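Local coordinates for endoglucanase (Mytilus edulis, PDB 1WC2), which hydrolyses internal beta-1,4-glucosidic linkages of cellulose and related beta-glucans, acts on soluble carboxymethylcellulose and also shows expansin activity, at residues H23-K27 with G37-F41; Q40-N44 with M172-C176; F48-Q54 with F97-C103; L75-G79 with V89-L93. All coordinates share one frame; numbering follows the deposited sequence.

Contact 1 of 4, residues H23-K27 with G37-F41; sequences HDSHK and GDAQF
The carboxamide of Q40 lies across the backbone of 23-27, and its NE2 reaches two carbonyls there. It donates to D24 O at 3.0 Å. The bond to H26 O, at 2.9 Å, is the straighter of the two. Each acceptor is tilted from the amide plane, and NE2 stands above the carbonyl plane of H26, so neither bond is ideally aimed. With CG anti to the carbonyl carbon (chi1 -63°) and the chain extended beyond it, the amide is carried past K27 to the carbonyl of D24. A water donating to D24 O and Q40 OE1 engages the amide's other end; a second links S25 O to Q40 N.

K27 runs alongside the other segment, its CB, CG and CD over A39 O, and then bends at chi3 (64°) to bring NZ to G37 O at 2.9 Å; P34 O is a second acceptor of this ammonium. The K27 backbone N bonds D38 O. The H26 ring meets the D38 carboxylate by its edge, CD2 lying 3.0 Å from OD2 and the two planes 26° apart. D24 OD1 accepts from H26 N on its anti side, closing an Asx turn. With a leucine at Q40, the carbonyls of D24 and H26 are likely to lose the donor they share, and the water bridge through OE1 would go with it. D24 is by similarity the nucleophile, and E134 bonds its backbone N. Pinning both its carbonyl and the turn that follows is consistent with a polar network that fixes the backbone at this active-site residue.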
loop_
_atom_site.group_PDB
_atom_site.type_symbol
_atom_site.label_atom_id
_atom_site.label_comp_id
_atom_site.label_asym_id
_atom_site.label_seq_id
_atom_site.Cartn_x
_atom_site.Cartn_y
_atom_site.Cartn_z
ATOM N N HIS A 23 0.662 11.710 0.673
ATOM C CA HIS A 23 0.452 12.285 -0.637
ATOM C C HIS A 23 1.763 12.426 -1.364
ATOM O O HIS A 23 2.704 13.028 -0.837
ATOM C CB HIS A 23 -0.212 13.663 -0.559
ATOM C CG HIS A 23 -0.248 14.358 -1.881
ATOM N ND1 HIS A 23 -0.766 13.760 -3.010
ATOM C CD2 HIS A 23 0.231 15.560 -2.277
ATOM C CE1 HIS A 23 -0.633 14.575 -4.038
ATOM N NE2 HIS A 23 -0.028 15.671 -3.622
ATOM N N ASP A 24 1.826 11.866 -2.563
ATOM C CA ASP A 24 2.984 12.023 -3.428
ATOM C C ASP A 24 2.477 12.241 -4.855
ATOM O O ASP A 24 1.689 11.414 -5.339
ATOM C CB ASP A 24 3.861 10.767 -3.310
ATOM C CG ASP A 24 5.175 10.902 -4.024
ATOM O OD1 ASP A 24 5.152 11.039 -5.256
ATOM O OD2 ASP A 24 6.285 10.875 -3.426
ATOM N N SER A 25 2.934 13.324 -5.509
ATOM C CA SER A 25 2.527 13.695 -6.881
ATOM C C SER A 25 3.569 13.341 -7.957
ATOM O O SER A 25 3.356 13.628 -9.135
ATOM C CB SER A 25 2.236 15.197 -6.969
ATOM O OG SER A 25 3.386 15.948 -6.653
ATOM N N HIS A 26 4.676 12.710 -7.576
ATOM C CA HIS A 26 5.677 12.298 -8.555
ATOM C C HIS A 26 5.217 11.051 -9.315
ATOM O O HIS A 26 4.427 10.253 -8.801
ATOM C CB HIS A 26 7.001 12.035 -7.846
ATOM C CG HIS A 26 7.558 13.249 -7.174
ATOM N ND1 HIS A 26 7.542 13.438 -5.809
ATOM C CD2 HIS A 26 8.123 14.358 -7.697
ATOM C CE1 HIS A 26 8.110 14.599 -5.524
ATOM N NE2 HIS A 26 8.456 15.185 -6.655
ATOM N N LYS A 27 5.749 10.853 -10.521
ATOM C CA LYS A 27 5.383 9.697 -11.351
ATOM C C LYS A 27 5.455 8.383 -10.567
ATOM O O LYS A 27 4.537 7.552 -10.644
ATOM C CB LYS A 27 6.261 9.616 -12.605
ATOM C CG LYS A 27 5.868 8.478 -13.532
ATOM C CD LYS A 27 6.349 8.668 -14.960
ATOM C CE LYS A 27 7.863 8.682 -15.064
ATOM N NZ LYS A 27 8.321 8.801 -16.491
ATOM N N GLY A 37 9.330 12.839 -18.486
ATOM C CA GLY A 37 8.961 13.672 -17.353
ATOM C C GLY A 37 8.750 12.865 -16.074
ATOM O O GLY A 37 8.948 11.643 -16.019
ATOM N N ASP A 38 8.340 13.586 -15.037
ATOM C CA ASP A 38 8.165 13.043 -13.688
ATOM C C ASP A 38 6.732 13.249 -13.184
ATOM O O ASP A 38 6.503 13.307 -11.979
ATOM C CB ASP A 38 9.178 13.695 -12.736
ATOM C CG ASP A 38 9.238 13.022 -11.387
ATOM O OD1 ASP A 38 9.220 11.765 -11.320
ATOM O OD2 ASP A 38 9.322 13.707 -10.360
ATOM N N ALA A 39 5.782 13.348 -14.114
ATOM C CA ALA A 39 4.368 13.508 -13.798
ATOM C C ALA A 39 3.615 12.176 -13.830
ATOM O O ALA A 39 3.978 11.247 -14.546
ATOM C CB ALA A 39 3.709 14.478 -14.771
ATOM N N GLN A 40 2.542 12.112 -13.054
ATOM C CA GLN A 40 1.606 10.998 -13.093
ATOM C C GLN A 40 0.626 11.106 -14.268
ATOM O O GLN A 40 0.469 12.177 -14.883
ATOM C CB GLN A 40 0.807 10.962 -11.792
ATOM C CG GLN A 40 1.666 10.706 -10.574
ATOM C CD GLN A 40 0.929 10.871 -9.257
ATOM O OE1 GLN A 40 -0.212 11.340 -9.228
ATOM N NE2 GLN A 40 1.570 10.481 -8.167
ATOM N N PHE A 41 -0.044 9.988 -14.567
ATOM C CA PHE A 41 -1.221 10.014 -15.435
ATOM C C PHE A 41 -2.345 10.753 -14.709
ATOM O O PHE A 41 -2.213 11.120 -13.538
ATOM C CB PHE A 41 -1.671 8.591 -15.803
ATOM C CG PHE A 41 -0.711 7.868 -16.705
ATOM C CD1 PHE A 41 -0.167 6.643 -16.336
ATOM C CD2 PHE A 41 -0.341 8.422 -17.928
ATOM C CE1 PHE A 41 0.704 5.998 -17.173
ATOM C CE2 PHE A 41 0.538 7.770 -18.755
ATOM C CZ PHE A 41 1.066 6.564 -18.377
HETATM O O HOH W 1 -1.110 11.249 -6.189
HETATM O O HOH W 2 1.980 14.496 -11.308
#

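Contact 2 of 4, residues Q40-N44 with M172-C176; sequences QFGWN and MYGQC
F41 and W43 are joined to the end of helix 170-173 and the type I turn Y173-C176 through side chains, the backbones keeping apart, with the CA atoms of W43 and M172 8.6 Å from each other. The indole NE1 of W43 donates to Q175 OE1 at 2.9 Å and 158°. The oxygen lies in the ring plane, whereas NE1 stands above the carbonyl plane of the amide; ring and amide are turned 80° against each other. The same OE1 sits over the centre of one face of the F41 ring, 3.7 Å above it. Farther out on that ring, CE1 meets Q175 CB at 3.6 Å and CZ approaches Q175 O at 3.3 Å.

The M172 methyl lies over one face of the indole. The chain bends at chi3 (72°) to bring CE over the five-membered ring, a CH-pi contact 4.1 Å from the centroid, with SD higher above the same face in a Met-aromatic contact. N44 OD1 lies over the opposite face. The contact joins the long loop between strands 14-22 and 49-53 to the C-terminal part of this GH45 chain, and the C32-C176 disulfide ties that part to the same loop covalently. C176 SG meets the edge of the six-membered ring of W43, 4.1 Å from CZ2. The F41 and W43 rings also meet each other, and P34 touches F41.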
loop_
_atom_site.group_PDB
_atom_site.type_symbol
_atom_site.label_atom_id
_atom_site.label_comp_id
_atom_site.label_asym_id
_atom_site.label_seq_id
_atom_site.Cartn_x
_atom_site.Cartn_y
_atom_site.Cartn_z
ATOM N N GLN A 40 2.542 12.112 -13.054
ATOM C CA GLN A 40 1.606 10.998 -13.093
ATOM C C GLN A 40 0.626 11.106 -14.268
ATOM O O GLN A 40 0.469 12.177 -14.883
ATOM C CB GLN A 40 0.807 10.962 -11.792
ATOM C CG GLN A 40 1.666 10.706 -10.574
ATOM C CD GLN A 40 0.929 10.871 -9.257
ATOM O OE1 GLN A 40 -0.212 11.340 -9.228
ATOM N NE2 GLN A 40 1.570 10.481 -8.167
ATOM N N PHE A 41 -0.044 9.988 -14.567
ATOM C CA PHE A 41 -1.221 10.014 -15.435
ATOM C C PHE A 41 -2.345 10.753 -14.709
ATOM O O PHE A 41 -2.213 11.120 -13.538
ATOM C CB PHE A 41 -1.671 8.591 -15.803
ATOM C CG PHE A 41 -0.711 7.868 -16.705
ATOM C CD1 PHE A 41 -0.167 6.643 -16.336
ATOM C CD2 PHE A 41 -0.341 8.422 -17.928
ATOM C CE1 PHE A 41 0.704 5.998 -17.173
ATOM C CE2 PHE A 41 0.538 7.770 -18.755
ATOM C CZ PHE A 41 1.066 6.564 -18.377
ATOM N N GLY A 42 -3.454 10.986 -15.408
ATOM C CA GLY A 42 -4.592 11.670 -14.825
ATOM C C GLY A 42 -5.312 10.872 -13.747
ATOM O O GLY A 42 -5.937 11.470 -12.877
ATOM N N TRP A 43 -5.227 9.539 -13.811
ATOM C CA TRP A 43 -5.975 8.650 -12.910
ATOM C C TRP A 43 -5.347 8.402 -11.540
ATOM O O TRP A 43 -6.039 7.997 -10.598
ATOM C CB TRP A 43 -6.288 7.294 -13.589
ATOM C CG TRP A 43 -5.114 6.523 -14.188
ATOM C CD1 TRP A 43 -4.725 6.520 -15.501
ATOM C CD2 TRP A 43 -4.255 5.589 -13.524
ATOM N NE1 TRP A 43 -3.660 5.675 -15.682
ATOM C CE2 TRP A 43 -3.336 5.101 -14.484
ATOM C CE3 TRP A 43 -4.132 5.148 -12.200
ATOM C CZ2 TRP A 43 -2.352 4.183 -14.177
ATOM C CZ3 TRP A 43 -3.154 4.232 -11.895
ATOM C CH2 TRP A 43 -2.255 3.773 -12.875
ATOM N N ASN A 44 -4.052 8.660 -11.395
ATOM C CA ASN A 44 -3.374 8.210 -10.177
ATOM C C ASN A 44 -3.901 8.935 -8.920
ATOM O O ASN A 44 -4.070 8.332 -7.863
ATOM C CB ASN A 44 -1.843 8.445 -10.206
ATOM C CG ASN A 44 -1.138 7.919 -11.452
ATOM O OD1 ASN A 44 -1.575 8.136 -12.579
ATOM N ND2 ASN A 44 0.033 7.316 -11.250
ATOM N N MET A 172 -5.295 -0.290 -16.999
ATOM C CA MET A 172 -4.675 0.947 -16.546
ATOM C C MET A 172 -3.204 0.750 -16.206
ATOM O O MET A 172 -2.361 1.567 -16.607
ATOM C CB MET A 172 -5.449 1.538 -15.367
ATOM C CG MET A 172 -6.810 2.081 -15.816
ATOM S SD MET A 172 -8.026 2.286 -14.529
ATOM C CE MET A 172 -7.409 3.491 -13.835
ATOM N N TYR A 173 -2.873 -0.329 -15.499
ATOM C CA TYR A 173 -1.465 -0.601 -15.201
ATOM C C TYR A 173 -0.645 -0.789 -16.498
ATOM O O TYR A 173 0.543 -0.452 -16.549
ATOM C CB TYR A 173 -1.282 -1.802 -14.247
ATOM C CG TYR A 173 0.190 -2.013 -13.969
ATOM C CD1 TYR A 173 0.936 -1.046 -13.287
ATOM C CD2 TYR A 173 0.860 -3.129 -14.449
ATOM C CE1 TYR A 173 2.302 -1.209 -13.086
ATOM C CE2 TYR A 173 2.229 -3.294 -14.243
ATOM C CZ TYR A 173 2.940 -2.314 -13.571
ATOM O OH TYR A 173 4.296 -2.414 -13.369
ATOM N N GLY A 174 -1.278 -1.296 -17.557
ATOM C CA GLY A 174 -0.628 -1.433 -18.852
ATOM C C GLY A 174 -0.085 -0.147 -19.458
ATOM O O GLY A 174 0.776 -0.193 -20.331
ATOM N N GLN A 175 -0.609 0.990 -19.013
ATOM C CA GLN A 175 -0.086 2.307 -19.376
ATOM C C GLN A 175 1.281 2.616 -18.768
ATOM O O GLN A 175 2.004 3.480 -19.282
ATOM C CB GLN A 175 -1.047 3.401 -18.929
ATOM C CG GLN A 175 -2.429 3.311 -19.559
ATOM C CD GLN A 175 -3.388 4.341 -19.015
ATOM O OE1 GLN A 175 -2.963 5.363 -18.475
ATOM N NE2 GLN A 175 -4.686 4.083 -19.155
ATOM N N CYS A 176 1.612 1.968 -17.649
ATOM C CA CYS A 176 2.824 2.263 -16.891
ATOM C C CYS A 176 4.038 1.664 -17.587
ATOM O O CYS A 176 3.963 0.568 -18.145
ATOM C CB CYS A 176 2.702 1.689 -15.470
ATOM S SG CYS A 176 1.221 2.299 -14.577
#

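Contact 3 of 4, residues F48-Q54 with F97-C103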
loop_
_atom_site.group_PDB
_atom_site.type_symbol
_atom_site.label_atom_id
_atom_site.label_comp_id
_atom_site.label_asym_id
_atom_site.label_seq_id
_atom_site.Cartn_x
_atom_site.Cartn_y
_atom_site.Cartn_z
ATOM N N PHE A 48 -7.273 4.325 -5.652
ATOM C CA PHE A 48 -6.761 3.548 -4.533
ATOM C C PHE A 48 -5.436 2.910 -4.984
ATOM O O PHE A 48 -5.400 1.832 -5.596
ATOM C CB PHE A 48 -7.782 2.499 -4.074
ATOM C CG PHE A 48 -8.972 3.070 -3.309
ATOM C CD1 PHE A 48 -10.257 2.601 -3.559
ATOM C CD2 PHE A 48 -8.800 4.021 -2.299
ATOM C CE1 PHE A 48 -11.358 3.096 -2.840
ATOM C CE2 PHE A 48 -9.902 4.508 -1.584
ATOM C CZ PHE A 48 -11.174 4.030 -1.853
ATOM N N VAL A 49 -4.354 3.644 -4.715
ATOM C CA VAL A 49 -2.993 3.228 -5.023
ATOM C C VAL A 49 -2.115 3.373 -3.791
ATOM O O VAL A 49 -2.450 4.103 -2.854
ATOM C CB VAL A 49 -2.407 4.009 -6.239
ATOM C CG1 VAL A 49 -3.207 3.683 -7.510
ATOM C CG2 VAL A 49 -2.346 5.522 -5.980
ATOM N N ALA A 50 -0.985 2.674 -3.819
ATOM C CA ALA A 50 -0.118 2.563 -2.655
ATOM C C ALA A 50 1.355 2.529 -3.024
ATOM O O ALA A 50 1.736 2.109 -4.116
ATOM C CB ALA A 50 -0.460 1.311 -1.874
ATOM N N ALA A 51 2.179 2.947 -2.071
ATOM C CA ALA A 51 3.616 2.723 -2.090
ATOM C C ALA A 51 3.921 1.575 -1.130
ATOM O O ALA A 51 3.569 1.640 0.050
ATOM C CB ALA A 51 4.362 3.989 -1.676
ATOM N N ALA A 52 4.556 0.512 -1.625
ATOM C CA ALA A 52 4.887 -0.651 -0.794
ATOM C C ALA A 52 6.275 -0.535 -0.169
ATOM O O ALA A 52 7.230 -0.107 -0.821
ATOM C CB ALA A 52 4.818 -1.934 -1.624
ATOM N N SER A 53 6.385 -0.959 1.084
ATOM C CA SER A 53 7.657 -1.034 1.772
ATOM C C SER A 53 8.683 -1.793 0.904
ATOM O O SER A 53 8.339 -2.750 0.185
ATOM C CB SER A 53 7.465 -1.667 3.161
ATOM O OG SER A 53 6.733 -2.889 3.113
ATOM N N GLN A 54 9.947 -1.356 0.977
ATOM C CA GLN A 54 10.986 -1.756 0.022
ATOM C C GLN A 54 11.066 -3.250 -0.266
ATOM O O GLN A 54 11.067 -3.648 -1.433
ATOM C CB GLN A 54 12.363 -1.257 0.498
ATOM C CG GLN A 54 13.558 -1.794 -0.343
ATOM C CD GLN A 54 13.624 -1.222 -1.766
ATOM O OE1 GLN A 54 14.026 -0.064 -1.949
ATOM N NE2 GLN A 54 13.249 -2.022 -2.769
ATOM N N PHE A 97 -6.025 -1.828 -3.206
ATOM C CA PHE A 97 -5.055 -0.823 -3.619
ATOM C C PHE A 97 -4.068 -1.433 -4.602
ATOM O O PHE A 97 -3.526 -2.510 -4.364
ATOM C CB PHE A 97 -4.305 -0.276 -2.393
ATOM C CG PHE A 97 -5.205 0.399 -1.392
ATOM C CD1 PHE A 97 -5.945 -0.355 -0.492
ATOM C CD2 PHE A 97 -5.331 1.780 -1.360
ATOM C CE1 PHE A 97 -6.811 0.249 0.408
ATOM C CE2 PHE A 97 -6.193 2.393 -0.448
ATOM C CZ PHE A 97 -6.933 1.623 0.433
ATOM N N MET A 98 -3.795 -0.738 -5.700
ATOM C CA MET A 98 -2.725 -1.136 -6.619
ATOM C C MET A 98 -1.389 -0.536 -6.173
ATOM O O MET A 98 -1.311 0.675 -5.922
ATOM C CB MET A 98 -3.025 -0.671 -8.044
ATOM C CG MET A 98 -1.926 -1.059 -9.039
ATOM S SD MET A 98 -2.284 -0.569 -10.749
ATOM C CE MET A 98 -3.505 -1.861 -11.199
ATOM N N ILE A 99 -0.342 -1.364 -6.116
ATOM C CA ILE A 99 1.005 -0.867 -5.840
ATOM C C ILE A 99 1.516 -0.124 -7.085
ATOM O O ILE A 99 1.687 -0.725 -8.151
ATOM C CB ILE A 99 1.962 -2.020 -5.447
ATOM C CG1 ILE A 99 1.523 -2.644 -4.113
ATOM C CG2 ILE A 99 3.404 -1.526 -5.382
ATOM C CD1 ILE A 99 2.224 -3.962 -3.771
ATOM N N THR A 100 1.739 1.183 -6.942
ATOM C CA THR A 100 2.285 2.004 -8.021
ATOM C C THR A 100 3.607 2.662 -7.647
ATOM O O THR A 100 4.196 3.352 -8.479
ATOM C CB THR A 100 1.292 3.115 -8.447
ATOM O OG1 THR A 100 1.028 3.962 -7.313
ATOM C CG2 THR A 100 -0.031 2.527 -8.956
ATOM N N ASN A 101 4.082 2.485 -6.416
ATOM C CA ASN A 101 5.263 3.207 -5.968
ATOM C C ASN A 101 5.959 2.423 -4.855
ATOM O O ASN A 101 5.452 1.402 -4.367
ATOM C CB ASN A 101 4.837 4.634 -5.533
ATOM C CG ASN A 101 5.974 5.675 -5.562
ATOM O OD1 ASN A 101 7.108 5.398 -5.924
ATOM N ND2 ASN A 101 5.634 6.906 -5.212
ATOM N N LEU A 102 7.143 2.914 -4.499
ATOM C CA LEU A 102 8.005 2.369 -3.455
ATOM C C LEU A 102 7.966 3.262 -2.209
ATOM O O LEU A 102 8.030 4.492 -2.329
ATOM C CB LEU A 102 9.442 2.336 -3.996
ATOM C CG LEU A 102 10.571 2.162 -2.977
ATOM C CD1 LEU A 102 10.516 0.808 -2.295
ATOM C CD2 LEU A 102 11.918 2.371 -3.631
ATOM N N CYS A 103 7.877 2.648 -1.024
ATOM C CA CYS A 103 8.165 3.302 0.259
ATOM C C CYS A 103 9.572 2.873 0.677
ATOM O O CYS A 103 9.760 1.746 1.170
ATOM C CB CYS A 103 7.149 2.902 1.343
ATOM S SG CYS A 103 7.478 3.552 3.012
#
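F48 O accepts from M98 N at 3.0 Å, and M98 O in turn accepts from A50 N, as expected of parallel strands. A50 O then takes a bond from T100 N and a weak one from N101 N, so a single carbonyl serves two successive amides: a beta bulge, past which A51 pairs with N101. The ladder resumes with A52 N to N101 O and continues with C103 N to A52 O at 2.8 Å, almost straight at 173°.

Between the side chains, the F48 and F97 rings meet obliquely, planes at 60°, with CD2 of F48 3.6 Å from CE2 of F97. I99 CD1 packs on A52 CB at 3.9 Å, and the T100 methyl meets V49 CG1 at 3.7 Å. A serine at F97 would probably open a gap beside the F48 ring and take away its packing on that side.

Outside the pair, L75 backs F97, and strand 129-134 bonds the other edge of 49-53, pairing A51 with D132. C103, bonded to C113, packs on D132, the proton donor by similarity; N101 OD1 holds A29 N. Strand segments 49-53 and 97-100, crossing at -51°, form part of the double-psi beta-barrel beside the probable active site.

Contact 4 of 4, residues L75-G79 with V89-L93; sequences LTTTG and VREGL
T77 OG1 donates to R90 O at 2.7 Å, in the carbonyl plane and on a lone pair, and accepts from L93 N at 3.1 Å. A chi1 of 59° sets this hydroxyl between its own backbone N and carbonyl carbon, pointing it into the bend of 89-93. The backbone of T77 is gripped as well: its N donates to L93 O at 2.9 Å, and G92 N donates to T77 O. Water links T77 O to E91 OE2, and a second links G79 O to V89 N.

The extended E91 chain passes close by T78 O; K3 forms a salt bridge with E91 and also bonds T78 O, while Y11 OH bonds E91 OE2. G79 CA meets V89 O in a CA-H...O contact at 3.5 Å; a CB on G79 would crowd E91 CB and, at these backbone angles, the carbonyl of T78. V89 CG1 rests against T77 CB at 4.1 Å, and the T76 methyl against G92 CA. W145 touches T77, V89 and L93, and T78 OG1 bonds E149. The loop entering strand 94-100 thus folds back onto the end of strand 72-78, its antiparallel neighbour in the barrel sheet of the double-psi fold.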
loop_
_atom_site.group_PDB
_atom_site.type_symbol
_atom_site.label_atom_id
_atom_site.label_comp_id
_atom_site.label_asym_id
_atom_site.label_seq_id
_atom_site.Cartn_x
_atom_site.Cartn_y
_atom_site.Cartn_z
ATOM N N LEU A 75 -7.090 -4.865 1.458
ATOM C CA LEU A 75 -6.894 -4.618 2.880
ATOM C C LEU A 75 -8.227 -4.702 3.601
ATOM O O LEU A 75 -9.218 -4.147 3.122
ATOM C CB LEU A 75 -6.301 -3.229 3.093
ATOM C CG LEU A 75 -4.907 -2.973 2.504
ATOM C CD1 LEU A 75 -4.442 -1.574 2.886
ATOM C CD2 LEU A 75 -3.915 -4.023 2.974
ATOM N N THR A 76 -8.248 -5.381 4.747
ATOM C CA THR A 76 -9.421 -5.469 5.614
ATOM C C THR A 76 -9.060 -4.909 6.986
ATOM O O THR A 76 -8.063 -5.318 7.583
ATOM C CB THR A 76 -9.871 -6.940 5.729
ATOM O OG1 THR A 76 -10.221 -7.430 4.424
ATOM C CG2 THR A 76 -11.131 -7.057 6.599
ATOM N N THR A 77 -9.859 -3.976 7.508
ATOM C CA THR A 77 -9.534 -3.363 8.797
ATOM C C THR A 77 -9.751 -4.353 9.936
ATOM O O THR A 77 -10.714 -5.132 9.933
ATOM C CB THR A 77 -10.371 -2.099 9.055
ATOM O OG1 THR A 77 -11.766 -2.441 9.036
ATOM C CG2 THR A 77 -10.134 -1.044 7.969
ATOM N N THR A 78 -8.840 -4.350 10.901
ATOM C CA THR A 78 -9.002 -5.148 12.113
ATOM C C THR A 78 -9.863 -4.441 13.160
ATOM O O THR A 78 -10.364 -5.091 14.079
ATOM C CB THR A 78 -7.657 -5.448 12.777
ATOM O OG1 THR A 78 -7.071 -4.208 13.206
ATOM C CG2 THR A 78 -6.671 -6.139 11.817
ATOM N N GLY A 79 -10.009 -3.123 13.027
ATOM C CA GLY A 79 -10.562 -2.273 14.065
ATOM C C GLY A 79 -9.491 -1.528 14.860
ATOM O O GLY A 79 -9.814 -0.579 15.585
ATOM N N VAL A 89 -11.592 2.801 13.795
ATOM C CA VAL A 89 -12.349 2.494 12.588
ATOM C C VAL A 89 -13.192 1.229 12.802
ATOM O O VAL A 89 -12.825 0.366 13.593
ATOM C CB VAL A 89 -11.386 2.301 11.388
ATOM C CG1 VAL A 89 -10.512 1.070 11.583
ATOM C CG2 VAL A 89 -12.140 2.231 10.072
ATOM N N ARG A 90 -14.311 1.112 12.092
ATOM C CA ARG A 90 -15.098 -0.120 12.122
ATOM C C ARG A 90 -14.259 -1.293 11.608
ATOM O O ARG A 90 -13.531 -1.134 10.639
ATOM C CB ARG A 90 -16.365 0.015 11.276
ATOM C CG ARG A 90 -17.291 -1.182 11.413
ATOM C CD ARG A 90 -18.759 -0.844 11.364
ATOM N NE ARG A 90 -19.112 -0.432 10.013
ATOM C CZ ARG A 90 -19.435 0.801 9.638
ATOM N NH1 ARG A 90 -19.486 1.810 10.510
ATOM N NH2 ARG A 90 -19.722 1.024 8.364
ATOM N N GLU A 91 -14.362 -2.449 12.264
ATOM C CA GLU A 91 -13.697 -3.673 11.814
ATOM C C GLU A 91 -14.425 -4.220 10.600
ATOM O O GLU A 91 -15.657 -4.155 10.527
ATOM C CB GLU A 91 -13.674 -4.743 12.919
ATOM C CG GLU A 91 -13.067 -6.068 12.465
ATOM C CD GLU A 91 -12.761 -7.064 13.565
ATOM O OE1 GLU A 91 -13.176 -6.858 14.724
ATOM O OE2 GLU A 91 -12.081 -8.072 13.241
ATOM N N GLY A 92 -13.668 -4.765 9.655
ATOM C CA GLY A 92 -14.225 -5.489 8.528
ATOM C C GLY A 92 -14.480 -4.671 7.283
ATOM O O GLY A 92 -15.029 -5.204 6.312
ATOM N N LEU A 93 -14.095 -3.399 7.289
ATOM C CA LEU A 93 -14.143 -2.579 6.087
ATOM C C LEU A 93 -13.007 -3.009 5.168
ATOM O O LEU A 93 -11.931 -3.392 5.638
ATOM C CB LEU A 93 -13.984 -1.104 6.420
ATOM C CG LEU A 93 -15.041 -0.497 7.351
ATOM C CD1 LEU A 93 -14.692 0.944 7.639
ATOM C CD2 LEU A 93 -16.419 -0.590 6.742
HETATM O O HOH W 3 -11.078 -7.909 10.424
HETATM O O HOH W 4 -11.459 1.232 16.493
#

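In the fold
Contacts 1 and 2 follow one another on the long loop between strands 14-22 and 49-53: they share Q40 and F41, and their centres lie about 10 Å apart. Contact 3 lies about 4 Å from the chain's centre and about 13 Å from the centres of the first two. It touches contact 1 where N101 packs on D24, and contact 2 where M98 meets Y173. Contact 4, about 19 Å from contact 3 centre to centre, uses strand 72-78, which neighbours 94-100 in the same sheet. It lies across the chain's centre from contact 1. Contact 2 spans contacts 3 and 4 in sequence and brings the C-terminal part back to the loop carrying the probable nucleophile.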